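PDB 7LPO: cytoplasmic protein from Cryptococcus neoformans var. grubii serotype A, which probably hydrolyses steryl beta-glucosides to sterol and glucose, as a family 5 glycoside hydrolase. Local coordinates for residues H143-S148 with I269-E274; T213-G218 with F235-F240; I226-N231 with G354-K359; H239-V244 with L410-R415. One frame throughout, in Å; residues are numbered along the deposited sequence.

Contact 1: residues H143-S148 with I269-E274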
# COMPACT_ATOMS: atom_id res chain seq x y z
N HIS A 143 -8.22 -0.18 2.51
CA HIS A 143 -7.25 -1.14 2.02
C HIS A 143 -7.92 -2.39 1.49
O HIS A 143 -8.91 -2.87 2.05
CB HIS A 143 -6.26 -1.51 3.12
CG HIS A 143 -5.05 -2.25 2.61
ND1 HIS A 143 -3.85 -1.62 2.35
CD2 HIS A 143 -4.88 -3.55 2.28
CE1 HIS A 143 -2.99 -2.50 1.89
NE2 HIS A 143 -3.59 -3.68 1.83
N GLN A 144 -7.35 -2.92 0.41
CA GLN A 144 -7.77 -4.18 -0.18
C GLN A 144 -6.58 -4.78 -0.92
O GLN A 144 -5.65 -4.08 -1.33
CB GLN A 144 -8.97 -4.00 -1.12
CG GLN A 144 -8.66 -3.31 -2.44
CD GLN A 144 -8.05 -4.25 -3.47
OE1 GLN A 144 -8.38 -5.43 -3.53
NE2 GLN A 144 -7.16 -3.72 -4.30
N ASP A 145 -6.62 -6.10 -1.07
CA ASP A 145 -5.69 -6.84 -1.91
C ASP A 145 -6.51 -7.90 -2.62
O ASP A 145 -7.23 -8.66 -1.97
CB ASP A 145 -4.57 -7.48 -1.09
CG ASP A 145 -3.73 -6.47 -0.36
OD1 ASP A 145 -2.89 -5.82 -1.02
OD2 ASP A 145 -3.91 -6.33 0.87
N VAL A 146 -6.41 -7.94 -3.95
CA VAL A 146 -7.15 -8.87 -4.80
C VAL A 146 -8.59 -9.01 -4.33
O VAL A 146 -9.12 -10.12 -4.20
CB VAL A 146 -6.43 -10.23 -4.90
CG1 VAL A 146 -5.11 -10.05 -5.64
CG2 VAL A 146 -6.17 -10.83 -3.55
N TRP A 147 -9.22 -7.85 -4.11
CA TRP A 147 -10.63 -7.64 -3.80
C TRP A 147 -11.00 -7.95 -2.35
O TRP A 147 -11.64 -7.11 -1.70
CB TRP A 147 -11.56 -8.45 -4.72
CG TRP A 147 -13.02 -8.15 -4.43
CD1 TRP A 147 -13.91 -8.98 -3.82
CD2 TRP A 147 -13.72 -6.93 -4.70
NE1 TRP A 147 -15.13 -8.35 -3.69
CE2 TRP A 147 -15.04 -7.10 -4.22
CE3 TRP A 147 -13.37 -5.71 -5.28
CZ2 TRP A 147 -16.00 -6.10 -4.33
CZ3 TRP A 147 -14.32 -4.73 -5.40
CH2 TRP A 147 -15.63 -4.92 -4.92
N SER A 148 -10.63 -9.13 -1.84
CA SER A 148 -11.08 -9.53 -0.51
C SER A 148 -10.29 -10.73 -0.02
O SER A 148 -9.63 -11.41 -0.80
CB SER A 148 -12.57 -9.89 -0.52
OG SER A 148 -12.81 -11.00 -1.36
N ILE A 269 -8.88 4.15 -2.91
CA ILE A 269 -8.92 2.71 -2.75
C ILE A 269 -7.57 2.11 -3.10
O ILE A 269 -6.99 2.41 -4.16
CB ILE A 269 -10.04 2.11 -3.62
CG1 ILE A 269 -10.10 0.60 -3.42
CG2 ILE A 269 -9.84 2.45 -5.08
CD1 ILE A 269 -11.40 -0.01 -3.94
N ASN A 270 -7.08 1.24 -2.23
CA ASN A 270 -5.73 0.72 -2.36
C ASN A 270 -5.59 -0.20 -3.57
O ASN A 270 -6.44 -1.07 -3.79
CB ASN A 270 -5.35 -0.03 -1.09
CG ASN A 270 -3.91 -0.52 -1.11
OD1 ASN A 270 -2.98 0.28 -1.01
ND2 ASN A 270 -3.72 -1.82 -1.25
N GLU A 271 -4.51 0.00 -4.34
CA GLU A 271 -4.07 -0.85 -5.45
C GLU A 271 -5.23 -1.50 -6.20
O GLU A 271 -5.33 -2.73 -6.27
CB GLU A 271 -3.11 -1.92 -4.92
CG GLU A 271 -1.85 -1.29 -4.32
CD GLU A 271 -0.74 -2.28 -4.02
OE1 GLU A 271 -0.97 -3.51 -4.19
OE2 GLU A 271 0.35 -1.82 -3.62
N PRO A 272 -6.09 -0.70 -6.81
CA PRO A 272 -7.32 -1.25 -7.40
C PRO A 272 -7.04 -2.17 -8.58
O PRO A 272 -6.17 -1.91 -9.40
CB PRO A 272 -8.08 0.01 -7.84
CG PRO A 272 -7.01 1.03 -8.04
CD PRO A 272 -5.97 0.76 -6.98
N GLY A 273 -7.82 -3.24 -8.67
CA GLY A 273 -7.70 -4.14 -9.80
C GLY A 273 -8.35 -3.58 -11.05
O GLY A 273 -9.32 -2.82 -10.99
N GLU A 274 -7.79 -3.97 -12.20
CA GLU A 274 -8.29 -3.53 -13.49
C GLU A 274 -9.23 -4.54 -14.13
O GLU A 274 -9.81 -4.27 -15.18
CB GLU A 274 -7.12 -3.24 -14.45
CG GLU A 274 -5.92 -2.58 -13.78
CD GLU A 274 -4.93 -1.95 -14.77
OE1 GLU A 274 -4.22 -1.00 -14.38
OE2 GLU A 274 -4.86 -2.42 -15.93
O HOH W 1 -2.80 -5.47 -3.71

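Contact 2: residues T213-G218 with F235-F240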
# COMPACT_ATOMS: atom_id res chain seq x y z
N THR A 213 -14.07 -5.84 -13.06
CA THR A 213 -14.76 -5.32 -14.24
C THR A 213 -16.15 -4.81 -13.85
O THR A 213 -16.60 -3.76 -14.34
CB THR A 213 -14.85 -6.40 -15.32
OG1 THR A 213 -13.54 -6.85 -15.68
CG2 THR A 213 -15.53 -5.89 -16.57
N PHE A 214 -16.85 -5.56 -12.98
CA PHE A 214 -18.10 -5.08 -12.40
C PHE A 214 -17.90 -3.75 -11.69
O PHE A 214 -18.58 -2.76 -11.99
CB PHE A 214 -18.65 -6.13 -11.42
CG PHE A 214 -19.28 -7.35 -12.06
CD1 PHE A 214 -19.52 -7.42 -13.42
CD2 PHE A 214 -19.65 -8.43 -11.27
CE1 PHE A 214 -20.13 -8.55 -13.98
CE2 PHE A 214 -20.25 -9.56 -11.83
CZ PHE A 214 -20.49 -9.62 -13.18
N PHE A 215 -16.94 -3.71 -10.76
CA PHE A 215 -16.77 -2.54 -9.89
C PHE A 215 -16.57 -1.26 -10.68
O PHE A 215 -17.20 -0.23 -10.39
CB PHE A 215 -15.58 -2.78 -8.95
CG PHE A 215 -15.43 -1.74 -7.86
CD1 PHE A 215 -16.20 -1.80 -6.71
CD2 PHE A 215 -14.50 -0.71 -7.99
CE1 PHE A 215 -16.06 -0.87 -5.71
CE2 PHE A 215 -14.36 0.23 -6.98
CZ PHE A 215 -15.15 0.14 -5.83
N PHE A 216 -15.67 -1.27 -11.65
CA PHE A 216 -15.27 -0.05 -12.34
C PHE A 216 -16.01 0.18 -13.64
O PHE A 216 -16.04 1.32 -14.10
CB PHE A 216 -13.77 -0.08 -12.67
CG PHE A 216 -12.89 0.21 -11.50
CD1 PHE A 216 -12.97 1.41 -10.83
CD2 PHE A 216 -11.98 -0.73 -11.07
CE1 PHE A 216 -12.17 1.67 -9.76
CE2 PHE A 216 -11.17 -0.47 -9.99
CZ PHE A 216 -11.26 0.73 -9.34
N ALA A 217 -16.60 -0.86 -14.25
CA ALA A 217 -17.14 -0.69 -15.59
C ALA A 217 -18.31 -1.63 -15.89
O ALA A 217 -18.56 -1.92 -17.06
CB ALA A 217 -16.02 -0.92 -16.63
N GLY A 218 -19.02 -2.11 -14.86
CA GLY A 218 -20.16 -2.97 -15.10
C GLY A 218 -21.18 -2.39 -16.07
O GLY A 218 -21.79 -3.12 -16.86
N PHE A 235 -24.00 -0.41 -7.48
CA PHE A 235 -24.21 -1.10 -6.21
C PHE A 235 -22.90 -1.25 -5.45
O PHE A 235 -22.78 -0.82 -4.30
CB PHE A 235 -24.86 -2.46 -6.50
CG PHE A 235 -25.26 -3.23 -5.27
CD1 PHE A 235 -24.36 -4.08 -4.65
CD2 PHE A 235 -26.54 -3.12 -4.76
CE1 PHE A 235 -24.73 -4.80 -3.53
CE2 PHE A 235 -26.91 -3.83 -3.63
CZ PHE A 235 -26.01 -4.67 -3.02
N LEU A 236 -21.87 -1.81 -6.09
CA LEU A 236 -20.60 -2.03 -5.40
C LEU A 236 -19.93 -0.71 -5.04
O LEU A 236 -19.48 -0.52 -3.90
CB LEU A 236 -19.67 -2.89 -6.24
CG LEU A 236 -20.13 -4.33 -6.49
CD1 LEU A 236 -19.20 -5.11 -7.43
CD2 LEU A 236 -20.27 -5.08 -5.16
N GLN A 237 -19.83 0.23 -5.99
CA GLN A 237 -19.13 1.48 -5.70
C GLN A 237 -19.87 2.29 -4.63
O GLN A 237 -19.24 2.85 -3.73
CB GLN A 237 -18.96 2.32 -6.97
CG GLN A 237 -17.93 1.79 -7.95
CD GLN A 237 -17.40 2.86 -8.90
OE1 GLN A 237 -17.18 4.02 -8.51
NE2 GLN A 237 -17.16 2.47 -10.15
N ASP A 238 -21.20 2.35 -4.71
CA ASP A 238 -21.97 3.13 -3.73
C ASP A 238 -21.83 2.55 -2.33
O ASP A 238 -21.76 3.30 -1.35
CB ASP A 238 -23.44 3.19 -4.13
CG ASP A 238 -23.70 4.11 -5.31
OD1 ASP A 238 -22.76 4.75 -5.80
OD2 ASP A 238 -24.86 4.17 -5.77
N HIS A 239 -21.83 1.22 -2.20
CA HIS A 239 -21.70 0.65 -0.86
C HIS A 239 -20.30 0.87 -0.30
O HIS A 239 -20.13 1.15 0.89
CB HIS A 239 -22.06 -0.85 -0.88
CG HIS A 239 -23.53 -1.12 -0.81
ND1 HIS A 239 -24.33 -1.17 -1.94
CD2 HIS A 239 -24.36 -1.33 0.24
CE1 HIS A 239 -25.58 -1.41 -1.58
NE2 HIS A 239 -25.63 -1.50 -0.26
N PHE A 240 -19.27 0.80 -1.16
CA PHE A 240 -17.91 1.05 -0.69
C PHE A 240 -17.73 2.50 -0.28
O PHE A 240 -17.17 2.80 0.78
CB PHE A 240 -16.90 0.66 -1.77
CG PHE A 240 -15.50 1.14 -1.50
CD1 PHE A 240 -14.73 0.55 -0.51
CD2 PHE A 240 -14.97 2.19 -2.21
CE1 PHE A 240 -13.45 1.01 -0.25
CE2 PHE A 240 -13.70 2.64 -1.96
CZ PHE A 240 -12.93 2.05 -0.99
O HOH W 2 -15.84 3.66 -12.65

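Contact 3: residues I226-N231 with G354-K359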
# COMPACT_ATOMS: atom_id res chain seq x y z
N ILE A 226 -28.15 -6.23 -13.20
CA ILE A 226 -28.97 -5.29 -12.44
C ILE A 226 -29.23 -5.87 -11.05
O ILE A 226 -29.58 -7.05 -10.91
CB ILE A 226 -30.29 -5.00 -13.17
CG1 ILE A 226 -30.04 -4.26 -14.48
CG2 ILE A 226 -31.24 -4.23 -12.27
CD1 ILE A 226 -29.20 -3.02 -14.34
N ILE A 227 -29.10 -5.03 -10.03
CA ILE A 227 -29.26 -5.47 -8.64
C ILE A 227 -29.78 -4.28 -7.84
O ILE A 227 -29.20 -3.19 -7.88
CB ILE A 227 -27.93 -6.01 -8.10
CG1 ILE A 227 -28.01 -6.33 -6.62
CG2 ILE A 227 -26.79 -5.03 -8.39
CD1 ILE A 227 -26.84 -7.17 -6.14
N ASP A 228 -30.91 -4.46 -7.16
CA ASP A 228 -31.61 -3.35 -6.49
C ASP A 228 -31.88 -2.22 -7.48
O ASP A 228 -31.79 -1.03 -7.15
CB ASP A 228 -30.82 -2.84 -5.29
CG ASP A 228 -31.09 -3.65 -4.03
OD1 ASP A 228 -31.94 -4.56 -4.09
OD2 ASP A 228 -30.43 -3.40 -3.00
N GLY A 229 -32.21 -2.59 -8.71
CA GLY A 229 -32.48 -1.61 -9.73
C GLY A 229 -31.28 -0.82 -10.21
O GLY A 229 -31.46 0.11 -11.01
N LYS A 230 -30.07 -1.16 -9.76
CA LYS A 230 -28.84 -0.51 -10.19
C LYS A 230 -27.96 -1.49 -10.95
O LYS A 230 -28.00 -2.70 -10.71
CB LYS A 230 -28.02 0.00 -9.00
CG LYS A 230 -28.63 1.06 -8.12
CD LYS A 230 -27.73 1.22 -6.89
CE LYS A 230 -28.02 2.49 -6.10
NZ LYS A 230 -27.04 2.68 -4.98
N ASN A 231 -27.11 -0.98 -11.83
CA ASN A 231 -26.04 -1.84 -12.32
C ASN A 231 -25.13 -2.24 -11.16
O ASN A 231 -24.91 -1.47 -10.22
CB ASN A 231 -25.22 -1.14 -13.41
CG ASN A 231 -24.19 -2.08 -14.06
OD1 ASN A 231 -23.07 -2.24 -13.58
ND2 ASN A 231 -24.58 -2.72 -15.14
N GLY A 354 -30.41 -9.68 1.18
CA GLY A 354 -31.51 -8.74 1.06
C GLY A 354 -31.46 -7.76 -0.09
O GLY A 354 -31.80 -6.59 0.09
N TRP A 355 -31.05 -8.20 -1.27
CA TRP A 355 -31.21 -7.40 -2.48
C TRP A 355 -32.06 -8.18 -3.47
O TRP A 355 -32.30 -9.38 -3.31
CB TRP A 355 -29.85 -7.03 -3.10
CG TRP A 355 -28.94 -8.19 -3.34
CD1 TRP A 355 -29.05 -9.13 -4.32
CD2 TRP A 355 -27.77 -8.53 -2.58
NE1 TRP A 355 -28.02 -10.04 -4.22
CE2 TRP A 355 -27.23 -9.70 -3.16
CE3 TRP A 355 -27.14 -7.98 -1.47
CZ2 TRP A 355 -26.08 -10.32 -2.66
CZ3 TRP A 355 -25.99 -8.58 -0.99
CH2 TRP A 355 -25.47 -9.74 -1.59
N THR A 356 -32.53 -7.48 -4.50
CA THR A 356 -33.28 -8.09 -5.59
C THR A 356 -32.42 -8.08 -6.85
O THR A 356 -31.97 -7.02 -7.29
CB THR A 356 -34.59 -7.34 -5.84
OG1 THR A 356 -35.36 -7.29 -4.63
CG2 THR A 356 -35.42 -8.02 -6.92
N ARG A 357 -32.20 -9.25 -7.42
CA ARG A 357 -31.41 -9.38 -8.64
C ARG A 357 -32.32 -9.34 -9.86
O ARG A 357 -33.39 -9.96 -9.87
CB ARG A 357 -30.61 -10.68 -8.62
CG ARG A 357 -29.45 -10.69 -9.62
CD ARG A 357 -28.79 -12.05 -9.63
NE ARG A 357 -28.24 -12.41 -8.32
CZ ARG A 357 -27.10 -11.93 -7.83
NH1 ARG A 357 -26.40 -11.04 -8.52
NH2 ARG A 357 -26.68 -12.31 -6.64
N GLY A 358 -31.90 -8.59 -10.87
CA GLY A 358 -32.71 -8.42 -12.06
C GLY A 358 -32.82 -9.70 -12.87
O GLY A 358 -32.00 -10.61 -12.77
N LYS A 359 -33.87 -9.76 -13.70
CA LYS A 359 -34.19 -11.00 -14.39
C LYS A 359 -33.26 -11.29 -15.56
O LYS A 359 -33.17 -12.44 -15.99
CB LYS A 359 -35.64 -10.98 -14.89
CG LYS A 359 -36.71 -11.22 -13.80
CD LYS A 359 -36.51 -12.52 -12.99
CE LYS A 359 -35.99 -13.69 -13.84
NZ LYS A 359 -36.08 -15.00 -13.10
O HOH W 3 -33.06 -5.56 -9.48

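Contact 4: residues H239-V244 with L410-R415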
# COMPACT_ATOMS: atom_id res chain seq x y z
N HIS A 239 -21.83 1.22 -2.20
CA HIS A 239 -21.70 0.65 -0.86
C HIS A 239 -20.30 0.87 -0.30
O HIS A 239 -20.13 1.15 0.89
CB HIS A 239 -22.06 -0.85 -0.88
CG HIS A 239 -23.53 -1.12 -0.81
ND1 HIS A 239 -24.33 -1.17 -1.94
CD2 HIS A 239 -24.36 -1.33 0.24
CE1 HIS A 239 -25.58 -1.41 -1.58
NE2 HIS A 239 -25.63 -1.50 -0.26
N PHE A 240 -19.27 0.80 -1.16
CA PHE A 240 -17.91 1.05 -0.69
C PHE A 240 -17.73 2.50 -0.28
O PHE A 240 -17.17 2.80 0.78
CB PHE A 240 -16.90 0.66 -1.77
CG PHE A 240 -15.50 1.14 -1.50
CD1 PHE A 240 -14.73 0.55 -0.51
CD2 PHE A 240 -14.97 2.19 -2.21
CE1 PHE A 240 -13.45 1.01 -0.25
CE2 PHE A 240 -13.70 2.64 -1.96
CZ PHE A 240 -12.93 2.05 -0.99
N ILE A 241 -18.20 3.43 -1.12
CA ILE A 241 -18.08 4.85 -0.82
C ILE A 241 -18.92 5.22 0.40
O ILE A 241 -18.51 6.04 1.23
CB ILE A 241 -18.46 5.67 -2.07
CG1 ILE A 241 -17.44 5.41 -3.18
CG2 ILE A 241 -18.54 7.16 -1.74
CD1 ILE A 241 -17.78 6.01 -4.53
N ASP A 242 -20.10 4.60 0.54
CA ASP A 242 -20.92 4.84 1.72
C ASP A 242 -20.23 4.35 2.98
O ASP A 242 -20.29 5.00 4.03
CB ASP A 242 -22.28 4.15 1.58
CG ASP A 242 -23.26 4.93 0.72
OD1 ASP A 242 -22.88 5.99 0.18
OD2 ASP A 242 -24.42 4.46 0.57
N ALA A 243 -19.58 3.18 2.92
CA ALA A 243 -18.96 2.63 4.11
C ALA A 243 -17.80 3.50 4.57
O ALA A 243 -17.71 3.86 5.75
CB ALA A 243 -18.50 1.20 3.87
N VAL A 244 -16.90 3.85 3.64
CA VAL A 244 -15.83 4.78 3.99
C VAL A 244 -16.42 6.10 4.45
O VAL A 244 -15.97 6.70 5.43
CB VAL A 244 -14.86 4.97 2.80
CG1 VAL A 244 -13.75 5.98 3.17
CG2 VAL A 244 -14.27 3.63 2.39
N LEU A 410 -13.67 10.62 -8.64
CA LEU A 410 -14.46 11.83 -8.44
C LEU A 410 -15.53 11.60 -7.39
O LEU A 410 -15.67 12.39 -6.45
CB LEU A 410 -15.09 12.28 -9.75
CG LEU A 410 -14.12 12.60 -10.89
CD1 LEU A 410 -14.93 12.78 -12.19
CD2 LEU A 410 -13.27 13.82 -10.63
N ALA A 411 -16.29 10.50 -7.52
CA ALA A 411 -17.33 10.15 -6.56
C ALA A 411 -16.74 9.94 -5.17
O ALA A 411 -17.28 10.43 -4.17
CB ALA A 411 -18.08 8.90 -7.01
N TYR A 412 -15.66 9.17 -5.08
CA TYR A 412 -15.03 8.91 -3.78
C TYR A 412 -14.56 10.21 -3.14
O TYR A 412 -14.89 10.50 -1.98
CB TYR A 412 -13.86 7.94 -3.94
CG TYR A 412 -13.06 7.72 -2.68
CD1 TYR A 412 -13.49 6.85 -1.70
CD2 TYR A 412 -11.86 8.41 -2.46
CE1 TYR A 412 -12.77 6.65 -0.55
CE2 TYR A 412 -11.13 8.21 -1.29
CZ TYR A 412 -11.60 7.33 -0.34
OH TYR A 412 -10.89 7.10 0.82
N SER A 413 -13.80 11.02 -3.88
CA SER A 413 -13.18 12.20 -3.30
C SER A 413 -14.23 13.22 -2.85
O SER A 413 -14.05 13.89 -1.83
CB SER A 413 -12.19 12.82 -4.29
OG SER A 413 -12.83 13.29 -5.46
N SER A 414 -15.33 13.34 -3.59
CA SER A 414 -16.39 14.25 -3.17
C SER A 414 -16.98 13.83 -1.83
O SER A 414 -17.28 14.68 -0.98
CB SER A 414 -17.50 14.30 -4.22
OG SER A 414 -17.00 14.80 -5.44
N ARG A 415 -17.16 12.53 -1.62
CA ARG A 415 -17.71 12.07 -0.35
C ARG A 415 -16.75 12.37 0.79
O ARG A 415 -17.18 12.79 1.87
CB ARG A 415 -18.02 10.57 -0.39
CG ARG A 415 -18.65 10.06 0.91
CD ARG A 415 -20.04 10.66 1.13
NE ARG A 415 -20.82 10.50 -0.09
CZ ARG A 415 -21.53 9.42 -0.39
NH1 ARG A 415 -21.59 8.41 0.48
NH2 ARG A 415 -22.18 9.34 -1.54
O HOH W 4 -22.68 6.64 -2.48

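Contact 1: residues H143-S148 with I269-E274
Gln144 and Asn270 hold each other through reciprocal bonds from side-chain amide to backbone, and this is the tight part of the contact. NE2 of Gln144 donates to Asn270 O at 2.8 Å, almost straight at 171°, while ND2 of Asn270 reaches Gln144 O at 3.0 Å within the carbonyl plane. Amides suit both places because each can donate across the gap and accept elsewhere. OE1 of Gln144 takes the backbone N-H of Trp147, and OD1 of Asn270 is bonded to Arg100. The Asn270 amide also lies over one face of the His143 imidazole, the planes 20° apart and ND2 3.3 Å from CE1. That ring is held at its edge, where NE2 donates to Asp145 OD2 and ND1 is bonded to Asp141. Asn270, Glu271 and Pro272 form the Asn-Glu-Pro sequence that follows the fourth strand of family 5 TIM barrels. Its glutamate is usually the acid/base, a role Glu271 therefore probably has. Beyond Asn270 the packing gives way to water. The carboxylates of Asp145 and Glu271 do not touch; one water donates to Asp145 OD1 and to Glu271 OE1, 2.7 Å from each. Glu271 OE2 turns instead to His452 and a bound Tris molecule.

Contact 2: residues T213-G218 with F235-F240
Phe214 starts the contact modestly, its CB resting 4.2 Å from CD1 of Leu236. Here helix 232-254, of the TIM barrel's outer layer, is crossed by helix 206-221, which belongs to the long connection after strand 137-143; segments 213-218 and 235-240 cross at 100°, their axes 8.7 Å apart at closest approach. Phe215 carries most of the packing. With CG anti to its backbone N (chi1 -171°), its ring extends toward the second helix. Leu236 CB approaches CD1 of Phe215 obliquely at 3.7 Å. CG of Gln237 sits over the centre of one face, 3.9 Å from the Phe215 ring centroid, in a CH-pi contact. CZ of Phe215 meets CD2 of Phe240, near the plane of the Phe215 ring, at 4.2 Å. A broad aromatic ring suits this buried place because it can be met on several sides; Trp147 and His408 also meet it. Phe215 O receives Gln237 NE2 at 2.7 Å. Glutamine suits the crossing because its CG methylene packs on the ring while the amide reaches this carbonyl; its OE1 is bonded to His408. Phe216 comes last, its side chain directed toward Phe400 and Phe404. Phe216 O and Gln237 NE2 share a water, which donates to the former at 2.8 Å and accepts from the latter at 3.1 Å.

Contact 3: residues I226-N231 with G354-K359
A tight beta hairpin, closed by a type I' turn from Ile227 to Lys230, lays its first strand against the extended loop 354-359. Asp228 and Gly229 hold the left-handed backbone angles such a turn needs, which glycine in particular adopts readily. Ile227 faces Arg357 as a non-hydrogen-bonded antiparallel pair, framed by two backbone bonds: Gly358 N to Ile226 O and Asp228 N to Thr356 O, each 2.8 Å. Having no CB, Gly358 lets the chains run close beside Ile226. A third bond comes from a side chain. Asp228 OD1 accepts Thr356 N at 3.0 Å on its syn side, 32° out of the carboxylate plane, so this aspartate serves both the turn and the neighbouring loop. Beside the backbone pairing, CD1 of Ile227 lies over the five-membered ring of Trp355, 3.5 Å from its centroid, in a CH-pi contact. The long branch of Ile227 has CG1 anti to the backbone N (chi1 173°), which carries the methyl to that face. The Trp355 ring also meets that of Trp353, nearly parallel to it, and the guanidinium of Arg357 is engaged by Asp345. A water bridges Gly229 N and Thr356 O. With Ile227 and Lys230 bonded to each other in both directions, 226-231 is a two-residue beta hairpin, the class in which type I' turns are characteristic.

Contact 4: residues H239-V244 with L410-R415
The guanidinium of Arg415 has Ile241 on one face and Asp242 at its edge: CG2 of the isoleucine lies 3.9 Å above the plane, over the centre, while Asp242 OD1 accepts NH1 in plane. This salt bridge is short and nearly straight, 2.8 Å between Arg415 NH1 and Asp242 OD1 at 167°. It uses one oxygen, met on its anti side, with the two planar groups turned 37° from each other. A water completes the link, donating to Asp242 OD1 and accepting from Arg415 NH2. Bends at chi2 and chi3 fold the arginine back over Ile241, letting its aliphatic part cover the buried isoleucine while the charged end stays at the partly exposed margin. The Tyr412 ring has CG1 of Ile241 near its plane at the edge. Val244 CG1 comes obliquely to CE1 of Tyr412 at 3.9 Å, and CE2 of Phe240 lies 4.2 Å from CD1 of Tyr412, likewise at a slant. The other branch of Val244, CG2, packs over a face of the Phe240 ring. Further out, CD1 of Ile241 touches Ala411 CB at 3.8 Å; alanine, with a single methyl, lets the isoleucine tip come close to the helix backbone, where CD1 also meets Tyr412 N. The two segments run nearly parallel, 19° apart with axes 9.9 Å from each other. Their helices, 232-254 and 400-419, lead into the adjacent parallel strands 263-267 and 424-427, as neighbouring helices do in the outer layer of a TIM barrel.

How the contacts relate
Contact 1 sits nearest the chain centre, at the catalytic end of the barrel; contacts 2 and 4 lie farther out, at about 21 and 19 Å, and contact 3 farthest, at about 33 Å. Contact 2, nested within the chain loop closed by contact 1, touches it where Phe216 meets Pro272 and Phe215 meets Trp147. Helix 232-254 serves both contact 2 and contact 4, whose centres are 11 Å apart; Phe240 belongs to both and also reaches Ile269 of contact 1. The hairpin of contact 3 joins helices 206-221 and 232-254, and Lys230 forms a salt bridge with Asp238. Packing thus runs continuously from the probable active site to the helical layer and the surface hairpin.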